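Local coordinates for DUF5751 domain-containing protein (Sulfolobus tokodaii, PDB 2RBG), which is of unknown function but folds as a small alpha/beta protein around a five-stranded parallel sheet and pairs with a second copy of itself, at residues A[9-14]-A[96-101]; A[35-40]-A[64-69]; A[90-95]-A[120-125]. All blocks are in the same frame, centred on the assembly; numbering follows the deposited sequence.

Interaction 1. Residues A[9-14]-A[96-101]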
ATOM      1  N   LEU A   9      -3.481 -14.475  -2.447  1.00  7.67           N
ATOM      2  CA  LEU A   9      -4.017 -14.411  -3.797  1.00  8.24           C
ATOM      3  C   LEU A   9      -3.139 -13.479  -4.615  1.00  8.48           C
ATOM      4  O   LEU A   9      -2.811 -12.377  -4.171  1.00  7.88           O
ATOM      5  CB  LEU A   9      -5.448 -13.868  -3.780  1.00  9.90           C
ATOM      6  CG  LEU A   9      -6.426 -14.535  -2.810  1.00 11.56           C
ATOM      7  CD1 LEU A   9      -7.798 -13.885  -2.949  1.00 10.95           C
ATOM      8  CD2 LEU A   9      -6.505 -16.025  -3.100  1.00 10.46           C
ATOM      9  N   ILE A  10      -2.757 -13.918  -5.808  1.00  7.53           N
ATOM     10  CA  ILE A  10      -1.927 -13.092  -6.670  1.00  7.34           C
ATOM     11  C   ILE A  10      -2.247 -13.264  -8.143  1.00  8.82           C
ATOM     12  O   ILE A  10      -2.467 -14.374  -8.626  1.00 10.17           O
ATOM     13  CB  ILE A  10      -0.416 -13.378  -6.457  1.00  8.96           C
ATOM     14  CG1 ILE A  10       0.415 -12.557  -7.452  1.00  7.62           C
ATOM     15  CG2 ILE A  10      -0.134 -14.874  -6.628  1.00  9.63           C
ATOM     16  CD1 ILE A  10       1.919 -12.555  -7.157  1.00 11.33           C
ATOM     17  N   SER A  11      -2.291 -12.140  -8.847  1.00  8.33           N
ATOM     18  CA  SER A  11      -2.530 -12.138 -10.278  1.00 10.47           C
ATOM     19  C   SER A  11      -1.663 -11.030 -10.865  1.00  9.11           C
ATOM     20  O   SER A  11      -1.958  -9.848 -10.707  1.00 11.58           O
ATOM     21  CB  SER A  11      -4.001 -11.874 -10.592  1.00 13.19           C
ATOM     22  OG  SER A  11      -4.228 -11.981 -11.987  1.00 19.72           O
ATOM     23  N   VAL A  12      -0.577 -11.429 -11.516  1.00 11.21           N
ATOM     24  CA  VAL A  12       0.347 -10.487 -12.134  1.00 11.41           C
ATOM     25  C   VAL A  12       0.869 -11.063 -13.439  1.00 15.63           C
ATOM     26  O   VAL A  12       0.709 -12.253 -13.708  1.00 16.75           O
ATOM     27  CB  VAL A  12       1.574 -10.202 -11.228  1.00 11.30           C
ATOM     28  CG1 VAL A  12       1.133  -9.520  -9.944  1.00  8.11           C
ATOM     29  CG2 VAL A  12       2.314 -11.501 -10.921  1.00 12.03           C
ATOM     30  N   ASN A  13       1.488 -10.210 -14.248  1.00 17.25           N
ATOM     31  CA  ASN A  13       2.071 -10.643 -15.510  1.00 20.47           C
ATOM     32  C   ASN A  13       3.298 -11.475 -15.144  1.00 19.38           C
ATOM     33  O   ASN A  13       3.858 -11.312 -14.061  1.00 18.17           O
ATOM     34  CB  ASN A  13       2.481  -9.428 -16.347  1.00 23.13           C
ATOM     35  CG  ASN A  13       1.291  -8.600 -16.793  1.00 31.36           C
ATOM     36  OD1 ASN A  13       0.403  -9.093 -17.491  1.00 36.96           O
ATOM     37  ND2 ASN A  13       1.269  -7.331 -16.395  1.00 34.18           N
ATOM     38  N   ASN A  14       3.716 -12.361 -16.041  1.00 18.03           N
ATOM     39  CA  ASN A  14       4.862 -13.228 -15.777  1.00 19.51           C
ATOM     40  C   ASN A  14       6.142 -12.518 -15.342  1.00 20.09           C
ATOM     41  O   ASN A  14       6.887 -13.034 -14.510  1.00 20.91           O
ATOM     42  CB  ASN A  14       5.178 -14.087 -17.004  1.00 20.73           C
ATOM     43  CG  ASN A  14       4.002 -14.927 -17.443  1.00 23.53           C
ATOM     44  OD1 ASN A  14       3.193 -15.358 -16.624  1.00 22.26           O
ATOM     45  ND2 ASN A  14       3.908 -15.179 -18.743  1.00 26.38           N
ATOM     46  N   ASP A  96      -1.418  -3.509 -12.438  1.00 18.96           N
ATOM     47  CA  ASP A  96      -2.485  -2.796 -13.135  1.00 20.56           C
ATOM     48  C   ASP A  96      -3.267  -3.622 -14.146  1.00 20.25           C
ATOM     49  O   ASP A  96      -4.488  -3.512 -14.229  1.00 19.79           O
ATOM     50  CB  ASP A  96      -1.926  -1.554 -13.831  1.00 25.74           C
ATOM     51  CG  ASP A  96      -1.549  -0.464 -12.855  1.00 27.79           C
ATOM     52  OD1 ASP A  96      -2.365  -0.161 -11.959  1.00 33.13           O
ATOM     53  OD2 ASP A  96      -0.444   0.098 -12.991  1.00 35.26           O
ATOM     54  N   GLU A  97      -2.564  -4.443 -14.915  1.00 20.92           N
ATOM     55  CA  GLU A  97      -3.200  -5.273 -15.930  1.00 22.17           C
ATOM     56  C   GLU A  97      -4.195  -6.277 -15.353  1.00 22.07           C
ATOM     57  O   GLU A  97      -5.079  -6.756 -16.062  1.00 21.21           O
ATOM     58  CB  GLU A  97      -2.139  -6.025 -16.738  1.00 25.44           C
ATOM     59  CG  GLU A  97      -1.285  -5.145 -17.637  1.00 37.78           C
ATOM     60  CD  GLU A  97      -0.551  -4.058 -16.874  1.00 43.22           C
ATOM     61  OE1 GLU A  97       0.139  -4.387 -15.884  1.00 45.28           O
ATOM     62  OE2 GLU A  97      -0.659  -2.875 -17.267  1.00 42.89           O
ATOM     63  N   ASN A  98      -4.061  -6.585 -14.067  1.00 17.80           N
ATOM     64  CA  ASN A  98      -4.949  -7.556 -13.433  1.00 15.94           C
ATOM     65  C   ASN A  98      -5.736  -7.012 -12.245  1.00 16.06           C
ATOM     66  O   ASN A  98      -6.366  -7.779 -11.512  1.00 13.18           O
ATOM     67  CB  ASN A  98      -4.133  -8.771 -12.988  1.00 16.46           C
ATOM     68  CG  ASN A  98      -3.480  -9.490 -14.150  1.00 19.73           C
ATOM     69  OD1 ASN A  98      -4.152 -10.162 -14.934  1.00 23.19           O
ATOM     70  ND2 ASN A  98      -2.165  -9.345 -14.276  1.00 17.02           N
ATOM     71  N   LYS A  99      -5.718  -5.696 -12.062  1.00 13.73           N
ATOM     72  CA  LYS A  99      -6.416  -5.077 -10.939  1.00 14.87           C
ATOM     73  C   LYS A  99      -7.933  -5.254 -10.966  1.00 14.96           C
ATOM     74  O   LYS A  99      -8.543  -5.535  -9.934  1.00 14.14           O
ATOM     75  CB  LYS A  99      -6.066  -3.587 -10.862  1.00 16.79           C
ATOM     76  CG  LYS A  99      -6.706  -2.864  -9.687  1.00 18.70           C
ATOM     77  CD  LYS A  99      -6.084  -1.489  -9.473  1.00 25.73           C
ATOM     78  CE  LYS A  99      -6.229  -0.606 -10.698  1.00 30.36           C
ATOM     79  NZ  LYS A  99      -5.536   0.699 -10.517  1.00 34.03           N
ATOM     80  N   VAL A 100      -8.550  -5.081 -12.133  1.00 15.47           N
ATOM     81  CA  VAL A 100      -9.997  -5.248 -12.241  1.00 14.52           C
ATOM     82  C   VAL A 100     -10.363  -6.692 -11.902  1.00 13.62           C
ATOM     83  O   VAL A 100     -11.305  -6.950 -11.154  1.00 13.40           O
ATOM     84  CB  VAL A 100     -10.498  -4.927 -13.669  1.00 17.58           C
ATOM     85  CG1 VAL A 100     -11.985  -5.244 -13.785  1.00 14.99           C
ATOM     86  CG2 VAL A 100     -10.250  -3.460 -13.986  1.00 18.88           C
ATOM     87  N   PHE A 101      -9.597  -7.626 -12.451  1.00 14.49           N
ATOM     88  CA  PHE A 101      -9.823  -9.043 -12.206  1.00 16.41           C
ATOM     89  C   PHE A 101      -9.699  -9.380 -10.721  1.00 16.42           C
ATOM     90  O   PHE A 101     -10.629  -9.920 -10.118  1.00 13.50           O
ATOM     91  CB  PHE A 101      -8.817  -9.875 -12.998  1.00 16.85           C
ATOM     92  CG  PHE A 101      -8.892 -11.347 -12.716  1.00 21.20           C
ATOM     93  CD1 PHE A 101     -10.025 -12.080 -13.057  1.00 22.47           C
ATOM     94  CD2 PHE A 101      -7.827 -12.005 -12.112  1.00 24.04           C
ATOM     95  CE1 PHE A 101     -10.097 -13.447 -12.802  1.00 24.25           C
ATOM     96  CE2 PHE A 101      -7.886 -13.371 -11.852  1.00 28.34           C
ATOM     97  CZ  PHE A 101      -9.024 -14.094 -12.198  1.00 27.51           C
TER

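Interaction 2. Residues A[35-40]-A[64-69]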
ATOM      1  N   LYS A  35       2.619 -20.744   7.726  1.00 16.37           N
ATOM      2  CA  LYS A  35       1.987 -21.420   6.597  1.00 13.55           C
ATOM      3  C   LYS A  35       1.151 -20.469   5.746  1.00 10.82           C
ATOM      4  O   LYS A  35       0.587 -19.498   6.244  1.00 12.00           O
ATOM      5  CB  LYS A  35       1.057 -22.528   7.091  1.00 14.65           C
ATOM      6  CG  LYS A  35       1.710 -23.631   7.897  1.00 23.77           C
ATOM      7  CD  LYS A  35       0.641 -24.567   8.456  1.00 29.96           C
ATOM      8  CE  LYS A  35       1.252 -25.773   9.157  1.00 34.03           C
ATOM      9  NZ  LYS A  35       1.996 -26.650   8.210  1.00 39.83           N
ATOM     10  N   THR A  36       1.066 -20.768   4.458  1.00 11.15           N
ATOM     11  CA  THR A  36       0.257 -19.969   3.553  1.00  9.64           C
ATOM     12  C   THR A  36      -0.142 -20.831   2.370  1.00  8.90           C
ATOM     13  O   THR A  36       0.621 -21.695   1.930  1.00 11.37           O
ATOM     14  CB  THR A  36       1.013 -18.716   3.030  1.00  9.30           C
ATOM     15  OG1 THR A  36       0.139 -17.951   2.186  1.00 11.46           O
ATOM     16  CG2 THR A  36       2.249 -19.116   2.230  1.00 10.57           C
ATOM     17  N   THR A  37      -1.360 -20.630   1.888  1.00  8.09           N
ATOM     18  CA  THR A  37      -1.836 -21.365   0.727  1.00  8.90           C
ATOM     19  C   THR A  37      -1.914 -20.293  -0.353  1.00  9.34           C
ATOM     20  O   THR A  37      -2.737 -19.375  -0.287  1.00 10.35           O
ATOM     21  CB  THR A  37      -3.212 -22.031   0.994  1.00 16.76           C
ATOM     22  OG1 THR A  37      -3.671 -22.667  -0.204  1.00 18.76           O
ATOM     23  CG2 THR A  37      -4.235 -21.015   1.470  1.00 17.18           C
ATOM     24  N   ILE A  38      -1.011 -20.403  -1.320  1.00  8.42           N
ATOM     25  CA  ILE A  38      -0.889 -19.437  -2.405  1.00  9.46           C
ATOM     26  C   ILE A  38      -1.676 -19.816  -3.650  1.00 10.38           C
ATOM     27  O   ILE A  38      -1.517 -20.910  -4.192  1.00 11.66           O
ATOM     28  CB  ILE A  38       0.593 -19.265  -2.782  1.00  9.91           C
ATOM     29  CG1 ILE A  38       1.403 -18.948  -1.523  1.00 12.94           C
ATOM     30  CG2 ILE A  38       0.754 -18.160  -3.817  1.00  9.08           C
ATOM     31  CD1 ILE A  38       2.900 -18.940  -1.740  1.00 11.43           C
ATOM     32  N   ASN A  39      -2.513 -18.890  -4.104  1.00  6.80           N
ATOM     33  CA  ASN A  39      -3.342 -19.102  -5.285  1.00  8.56           C
ATOM     34  C   ASN A  39      -2.967 -18.090  -6.348  1.00  8.17           C
ATOM     35  O   ASN A  39      -3.155 -16.885  -6.173  1.00 12.28           O
ATOM     36  CB  ASN A  39      -4.813 -18.968  -4.902  1.00  6.67           C
ATOM     37  CG  ASN A  39      -5.266 -20.087  -3.994  1.00 11.85           C
ATOM     38  OD1 ASN A  39      -5.670 -21.156  -4.456  1.00 10.25           O
ATOM     39  ND2 ASN A  39      -5.177 -19.861  -2.692  1.00 11.82           N
ATOM     40  N   VAL A  40      -2.439 -18.597  -7.455  1.00  9.81           N
ATOM     41  CA  VAL A  40      -1.981 -17.766  -8.553  1.00 10.60           C
ATOM     42  C   VAL A  40      -2.901 -17.874  -9.758  1.00 11.33           C
ATOM     43  O   VAL A  40      -3.137 -18.964 -10.272  1.00 13.32           O
ATOM     44  CB  VAL A  40      -0.562 -18.183  -8.981  1.00 10.53           C
ATOM     45  CG1 VAL A  40       0.009 -17.175  -9.966  1.00  9.46           C
ATOM     46  CG2 VAL A  40       0.329 -18.323  -7.755  1.00 10.11           C
ATOM     47  N   GLY A  64       5.912 -22.944   5.342  1.00 14.14           N
ATOM     48  CA  GLY A  64       5.224 -24.034   4.679  1.00 16.94           C
ATOM     49  C   GLY A  64       4.219 -23.420   3.729  1.00 18.30           C
ATOM     50  O   GLY A  64       3.528 -22.469   4.086  1.00 20.02           O
ATOM     51  N   TYR A  65       4.128 -23.941   2.515  1.00 18.65           N
ATOM     52  CA  TYR A  65       3.184 -23.373   1.570  1.00 18.31           C
ATOM     53  C   TYR A  65       2.634 -24.403   0.604  1.00 20.44           C
ATOM     54  O   TYR A  65       3.213 -25.472   0.405  1.00 19.03           O
ATOM     55  CB  TYR A  65       3.861 -22.251   0.771  1.00 22.93           C
ATOM     56  CG  TYR A  65       4.783 -22.763  -0.317  1.00 22.93           C
ATOM     57  CD1 TYR A  65       4.273 -23.177  -1.549  1.00 27.91           C
ATOM     58  CD2 TYR A  65       6.152 -22.890  -0.096  1.00 24.79           C
ATOM     59  CE1 TYR A  65       5.100 -23.711  -2.531  1.00 26.74           C
ATOM     60  CE2 TYR A  65       6.992 -23.424  -1.073  1.00 26.83           C
ATOM     61  CZ  TYR A  65       6.455 -23.834  -2.287  1.00 28.42           C
ATOM     62  OH  TYR A  65       7.270 -24.372  -3.258  1.00 30.78           O
ATOM     63  N   GLU A  66       1.493 -24.062   0.020  1.00 19.35           N
ATOM     64  CA  GLU A  66       0.844 -24.887  -0.984  1.00 18.13           C
ATOM     65  C   GLU A  66       0.698 -23.915  -2.139  1.00 17.07           C
ATOM     66  O   GLU A  66       0.458 -22.726  -1.922  1.00 13.89           O
ATOM     67  CB  GLU A  66      -0.534 -25.358  -0.522  1.00 22.10           C
ATOM     68  CG  GLU A  66      -0.513 -26.394   0.584  1.00 31.96           C
ATOM     69  CD  GLU A  66      -1.883 -26.997   0.832  1.00 38.40           C
ATOM     70  OE1 GLU A  66      -2.828 -26.233   1.125  1.00 42.11           O
ATOM     71  OE2 GLU A  66      -2.015 -28.236   0.732  1.00 43.89           O
ATOM     72  N   LEU A  67       0.860 -24.409  -3.359  1.00 15.56           N
ATOM     73  CA  LEU A  67       0.759 -23.559  -4.534  1.00 14.40           C
ATOM     74  C   LEU A  67      -0.291 -24.094  -5.502  1.00 14.70           C
ATOM     75  O   LEU A  67      -0.243 -25.255  -5.909  1.00 15.80           O
ATOM     76  CB  LEU A  67       2.124 -23.480  -5.227  1.00 16.90           C
ATOM     77  CG  LEU A  67       2.261 -22.611  -6.477  1.00 19.24           C
ATOM     78  CD1 LEU A  67       1.925 -21.165  -6.142  1.00 21.66           C
ATOM     79  CD2 LEU A  67       3.682 -22.716  -7.010  1.00 20.68           C
ATOM     80  N   PHE A  68      -1.241 -23.236  -5.857  1.00 11.13           N
ATOM     81  CA  PHE A  68      -2.308 -23.592  -6.781  1.00 12.93           C
ATOM     82  C   PHE A  68      -2.376 -22.555  -7.891  1.00 12.63           C
ATOM     83  O   PHE A  68      -2.416 -21.353  -7.628  1.00 12.01           O
ATOM     84  CB  PHE A  68      -3.654 -23.637  -6.051  1.00 12.05           C
ATOM     85  CG  PHE A  68      -3.743 -24.711  -5.010  1.00 14.59           C
ATOM     86  CD1 PHE A  68      -3.922 -26.041  -5.378  1.00 14.07           C
ATOM     87  CD2 PHE A  68      -3.628 -24.399  -3.661  1.00 15.16           C
ATOM     88  CE1 PHE A  68      -3.986 -27.045  -4.415  1.00 15.37           C
ATOM     89  CE2 PHE A  68      -3.690 -25.396  -2.690  1.00 17.63           C
ATOM     90  CZ  PHE A  68      -3.869 -26.721  -3.067  1.00 18.22           C
ATOM     91  N   LEU A  69      -2.376 -23.022  -9.133  1.00 12.84           N
ATOM     92  CA  LEU A  69      -2.468 -22.119 -10.272  1.00 13.24           C
ATOM     93  C   LEU A  69      -3.846 -22.266 -10.900  1.00 14.32           C
ATOM     94  O   LEU A  69      -4.344 -23.381 -11.070  1.00 13.65           O
ATOM     95  CB  LEU A  69      -1.385 -22.433 -11.308  1.00 14.24           C
ATOM     96  CG  LEU A  69       0.027 -21.923 -11.002  1.00 18.28           C
ATOM     97  CD1 LEU A  69       0.527 -22.518  -9.696  1.00 18.52           C
ATOM     98  CD2 LEU A  69       0.957 -22.289 -12.148  1.00 19.14           C
TER

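Interaction 3. Residues A[90-95]-A[120-125]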
ATOM      1  N   LEU A  90      -5.481 -12.839   5.161  1.00  7.86           N
ATOM      2  CA  LEU A  90      -5.547 -12.634   3.718  1.00  8.27           C
ATOM      3  C   LEU A  90      -4.496 -11.673   3.173  1.00  6.84           C
ATOM      4  O   LEU A  90      -4.277 -10.601   3.734  1.00  8.06           O
ATOM      5  CB  LEU A  90      -6.933 -12.109   3.339  1.00  9.22           C
ATOM      6  CG  LEU A  90      -7.167 -11.734   1.874  1.00  7.17           C
ATOM      7  CD1 LEU A  90      -7.109 -12.983   1.007  1.00  7.45           C
ATOM      8  CD2 LEU A  90      -8.520 -11.053   1.730  1.00 10.76           C
ATOM      9  N   LEU A  91      -3.861 -12.070   2.074  1.00  6.67           N
ATOM     10  CA  LEU A  91      -2.866 -11.247   1.386  1.00  5.88           C
ATOM     11  C   LEU A  91      -3.305 -11.172  -0.071  1.00  7.65           C
ATOM     12  O   LEU A  91      -3.637 -12.195  -0.676  1.00  7.92           O
ATOM     13  CB  LEU A  91      -1.471 -11.870   1.483  1.00  6.06           C
ATOM     14  CG  LEU A  91      -0.810 -11.808   2.864  1.00  7.72           C
ATOM     15  CD1 LEU A  91       0.499 -12.591   2.846  1.00  9.04           C
ATOM     16  CD2 LEU A  91      -0.553 -10.349   3.244  1.00 11.40           C
ATOM     17  N   VAL A  92      -3.314  -9.966  -0.631  1.00  7.74           N
ATOM     18  CA  VAL A  92      -3.743  -9.769  -2.013  1.00  9.41           C
ATOM     19  C   VAL A  92      -2.708  -9.011  -2.839  1.00  8.85           C
ATOM     20  O   VAL A  92      -2.227  -7.958  -2.420  1.00  9.80           O
ATOM     21  CB  VAL A  92      -5.080  -8.987  -2.060  1.00  9.33           C
ATOM     22  CG1 VAL A  92      -5.462  -8.682  -3.499  1.00 11.21           C
ATOM     23  CG2 VAL A  92      -6.178  -9.794  -1.374  1.00  9.68           C
ATOM     24  N   TYR A  93      -2.385  -9.543  -4.016  1.00  8.30           N
ATOM     25  CA  TYR A  93      -1.407  -8.912  -4.905  1.00  7.46           C
ATOM     26  C   TYR A  93      -1.835  -8.920  -6.366  1.00  9.64           C
ATOM     27  O   TYR A  93      -2.366  -9.914  -6.864  1.00  9.58           O
ATOM     28  CB  TYR A  93      -0.063  -9.634  -4.824  1.00  7.49           C
ATOM     29  CG  TYR A  93       0.472  -9.799  -3.430  1.00  7.32           C
ATOM     30  CD1 TYR A  93       1.302  -8.834  -2.858  1.00 10.22           C
ATOM     31  CD2 TYR A  93       0.137 -10.918  -2.671  1.00  8.50           C
ATOM     32  CE1 TYR A  93       1.785  -8.983  -1.562  1.00  7.50           C
ATOM     33  CE2 TYR A  93       0.609 -11.075  -1.384  1.00 10.65           C
ATOM     34  CZ  TYR A  93       1.433 -10.107  -0.831  1.00  9.17           C
ATOM     35  OH  TYR A  93       1.903 -10.277   0.449  1.00  9.81           O
ATOM     36  N   CYS A  94      -1.575  -7.815  -7.054  1.00  9.58           N
ATOM     37  CA  CYS A  94      -1.890  -7.711  -8.474  1.00 11.58           C
ATOM     38  C   CYS A  94      -1.136  -6.532  -9.071  1.00 11.27           C
ATOM     39  O   CYS A  94      -0.558  -5.721  -8.341  1.00 12.83           O
ATOM     40  CB  CYS A  94      -3.395  -7.491  -8.691  1.00 11.71           C
ATOM     41  SG  CYS A  94      -3.972  -5.768  -8.486  1.00 12.06           S
ATOM     42  N   ASP A  95      -1.106  -6.467 -10.399  1.00 13.29           N
ATOM     43  CA  ASP A  95      -0.501  -5.332 -11.083  1.00 15.28           C
ATOM     44  C   ASP A  95      -1.660  -4.664 -11.826  1.00 15.81           C
ATOM     45  O   ASP A  95      -2.773  -5.186 -11.829  1.00 14.16           O
ATOM     46  CB  ASP A  95       0.628  -5.744 -12.049  1.00 14.63           C
ATOM     47  CG  ASP A  95       0.316  -6.993 -12.854  1.00 16.19           C
ATOM     48  OD1 ASP A  95      -0.871  -7.322 -13.047  1.00 16.16           O
ATOM     49  OD2 ASP A  95       1.285  -7.638 -13.315  1.00 16.66           O
ATOM     50  N   ASP A 120      -2.641  -5.497   1.082  1.00 11.88           N
ATOM     51  CA  ASP A 120      -3.243  -5.495  -0.238  1.00 12.15           C
ATOM     52  C   ASP A 120      -2.366  -4.630  -1.135  1.00 13.35           C
ATOM     53  O   ASP A 120      -2.415  -3.406  -1.059  1.00 13.72           O
ATOM     54  CB  ASP A 120      -4.660  -4.911  -0.184  1.00 13.47           C
ATOM     55  CG  ASP A 120      -5.384  -4.996  -1.521  1.00 18.79           C
ATOM     56  OD1 ASP A 120      -4.808  -4.574  -2.547  1.00 19.37           O
ATOM     57  OD2 ASP A 120      -6.533  -5.481  -1.549  1.00 26.90           O
ATOM     58  N   PHE A 121      -1.524  -5.266  -1.940  1.00  9.12           N
ATOM     59  CA  PHE A 121      -0.689  -4.521  -2.872  1.00  8.53           C
ATOM     60  C   PHE A 121      -1.421  -4.725  -4.183  1.00 10.99           C
ATOM     61  O   PHE A 121      -1.016  -5.536  -5.018  1.00 12.01           O
ATOM     62  CB  PHE A 121       0.717  -5.114  -2.968  1.00  8.25           C
ATOM     63  CG  PHE A 121       1.683  -4.238  -3.715  1.00  9.71           C
ATOM     64  CD1 PHE A 121       2.343  -3.199  -3.067  1.00  9.45           C
ATOM     65  CD2 PHE A 121       1.904  -4.426  -5.072  1.00 13.08           C
ATOM     66  CE1 PHE A 121       3.207  -2.358  -3.763  1.00 10.63           C
ATOM     67  CE2 PHE A 121       2.767  -3.589  -5.780  1.00 11.99           C
ATOM     68  CZ  PHE A 121       3.420  -2.552  -5.122  1.00 12.89           C
ATOM     69  N   CYS A 122      -2.518  -3.994  -4.354  1.00 12.06           N
ATOM     70  CA  CYS A 122      -3.321  -4.148  -5.551  1.00 13.91           C
ATOM     71  C   CYS A 122      -4.338  -3.036  -5.778  1.00 15.31           C
ATOM     72  O   CYS A 122      -4.157  -2.184  -6.649  1.00 15.62           O
ATOM     73  CB  CYS A 122      -4.038  -5.501  -5.486  1.00 13.84           C
ATOM     74  SG  CYS A 122      -5.186  -5.827  -6.858  1.00 13.88           S
ATOM     75  N   ARG A 123      -5.404  -3.038  -4.987  1.00 16.09           N
ATOM     76  CA  ARG A 123      -6.467  -2.052  -5.143  1.00 18.40           C
ATOM     77  C   ARG A 123      -6.095  -0.575  -5.015  1.00 17.94           C
ATOM     78  O   ARG A 123      -6.718   0.268  -5.661  1.00 17.65           O
ATOM     79  CB  ARG A 123      -7.622  -2.401  -4.202  1.00 19.65           C
ATOM     80  CG  ARG A 123      -8.355  -3.669  -4.644  1.00 28.18           C
ATOM     81  CD  ARG A 123      -9.479  -4.052  -3.701  1.00 29.84           C
ATOM     82  NE  ARG A 123      -8.976  -4.437  -2.387  1.00 32.33           N
ATOM     83  CZ  ARG A 123      -9.748  -4.794  -1.366  1.00 29.90           C
ATOM     84  NH1 ARG A 123     -11.066  -4.818  -1.507  1.00 27.70           N
ATOM     85  NH2 ARG A 123      -9.203  -5.126  -0.206  1.00 29.83           N
ATOM     86  N   LYS A 124      -5.089  -0.249  -4.206  1.00 13.84           N
ATOM     87  CA  LYS A 124      -4.688   1.150  -4.062  1.00 12.49           C
ATOM     88  C   LYS A 124      -3.686   1.593  -5.133  1.00 10.77           C
ATOM     89  O   LYS A 124      -3.270   2.750  -5.150  1.00 12.23           O
ATOM     90  CB  LYS A 124      -4.094   1.413  -2.668  1.00 15.02           C
ATOM     91  CG  LYS A 124      -5.121   1.509  -1.533  1.00 17.86           C
ATOM     92  CD  LYS A 124      -4.441   1.855  -0.208  1.00 21.21           C
ATOM     93  CE  LYS A 124      -5.440   2.015   0.936  1.00 24.54           C
ATOM     94  NZ  LYS A 124      -4.771   2.425   2.216  1.00 21.46           N
ATOM     95  N   LEU A 125      -3.293   0.682  -6.019  1.00  9.74           N
ATOM     96  CA  LEU A 125      -2.350   1.033  -7.080  1.00 11.32           C
ATOM     97  C   LEU A 125      -3.021   1.961  -8.084  1.00 14.53           C
ATOM     98  O   LEU A 125      -4.166   1.740  -8.471  1.00 14.63           O
ATOM     99  CB  LEU A 125      -1.859  -0.218  -7.810  1.00 11.72           C
ATOM    100  CG  LEU A 125      -0.891  -1.136  -7.069  1.00 13.13           C
ATOM    101  CD1 LEU A 125      -0.710  -2.415  -7.869  1.00 13.14           C
ATOM    102  CD2 LEU A 125       0.447  -0.429  -6.872  1.00 13.06           C
TER

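Interaction 1. Residues A[9-14]-A[96-101]
Ser11 and Asn98 meet at the C-terminal end of the parallel sheet of this alpha/beta fold, where the end of strand 6-11 packs against the start of helix 99-107. The tight part centres on Ser11 and Asn98, both buried. Asn98 holds the N-cap position, yet its side chain makes no capping bond and turns to the strand instead: its CB lies 3.3 Å from the backbone O of Ser11 and 3.4 Å from Ser11 OG. With OG set anti to the backbone N (chi1 -175°), the Ser11 hydroxyl also comes to the edge of the Phe101 ring, near the ring plane, at 3.6 Å from CD2. The amide of Asn98 reaches on along the chain, and its ND2 passes 3.5 Å from Val12 CA while it is hydrogen-bonded to Asp95 OD1. Asn98 OD1 bonds to Lys72 NZ, and Lys72 also makes a cation-pi contact with Phe101, so both ends of the amide are satisfied by residues beside the contact.

The solvent side is looser. Asn13 and the exposed Glu97 meet with their side chains at about a right angle and with amide and carboxylate planes 32° apart. The chain of Glu97 bends at chi2, and this bend places OE1 beside Asn13 ND2. The backbone gives a firmer tie, since Asn13 N bonds to Asp95 OD2. The link across this side is a weak hydrogen bond from Asn13 ND2 to Glu97 OE1, 3.2 Å long and bent to 126° at the hydrogen.

Interaction 2. Residues A[35-40]-A[64-69]
A parallel pair of strands forms one margin of the five-stranded sheet: the axes of 35-40 and 64-69 approach to 4.7 Å with their directions 15° from each other, in a register pairing Lys35 with Gly64 through Val40 with Leu69. Five backbone hydrogen bonds join them, from Thr36 N to Gly64 O at one end to Val40 N to Phe68 O at the other. The bonds straighten along the ladder: the N-H...O angle is 142° at the first and 173° at the last, which is 2.8 Å long.

On the face of Ile38 and Val40, Leu67 CD1 sits 3.6 Å from Val40 CG2 and 4.0 Å from Ile38 CG2. Its CG is anti to the backbone N, and this brings the branch toward the neighbouring strand. On the other face, Thr37 OG1 meets the edge of the Phe68 ring in its plane, 3.7 Å from CE2. The Asn39 amide lies beside that ring, pointing the same way, and its OD1 bonds to Trp70 NE1.

Helix 17-31 packs on Ile38 and Val40 through Phe21, helix 46-52 covers Leu67 and Leu69 with Tyr46 and Leu49, and strand 6-11 borders 35-41 on its other side.

Interaction 3. Residues A[90-95]-A[120-125]
Cys94 SG stands between its backbone N and carbonyl carbon (chi1 81°), whereas Cys122 SG is anti to its own N (chi1 176°); together these turns bring the sulfurs to 2.0 Å, a disulfide with chi3 of 90°. It closes just past a short parallel ladder in which Phe121 N bonds to Val92 O at 2.8 Å and Cys94 N to Phe121 O at 3.1 Å, joining strands 89-94 and 117-121. Tyr93 CD1 lies 3.8 Å from Phe121 CB, the side chains crossing at about a right angle. Val92 and Asp120 point the same way side by side, with Val92 CB 3.8 Å from Asp120 OD2.

That carboxylate grips the start of the following turn: OD1 accepts from Arg123 N at 2.9 Å, an Asx motif, and OD2 takes Arg123 NE in a salt bridge of 2.8 Å, met from above the carboxylate plane. An alanine at Asp120 is likely to leave the Arg123 charge without this mate and Arg123 N without its acceptor. The type I turn runs from Cys122 to Leu125, whose CD1 packs on Cys94 O. Disulfide and backbone bonds thus join the segments, whereas the salt bridge ties Arg123 to its own strand.

From the N terminus, strand 6-11 opens interaction 1, which closes a long loop only at 96-101, after strand 89-94. Interaction 2 falls wholly within that loop, joining 35-40 to 64-69 across an intervening helical region. Interaction 3 starts at 90-95, before interaction 1 has closed, and ends at 120-125, so these two cross, whereas interactions 2 and 3 follow in series. Strand 6-11 lies between strands 35-41 and 89-94, and so ties both halves of the sheet: Ile10 N is probably hydrogen-bonded to Asn39 O, and Leu9 makes backbone hydrogen bonds with Leu91 and Tyr93. Lys99 NZ probably bonds Leu125 O, linking helix 99-107 to the C-terminal tail.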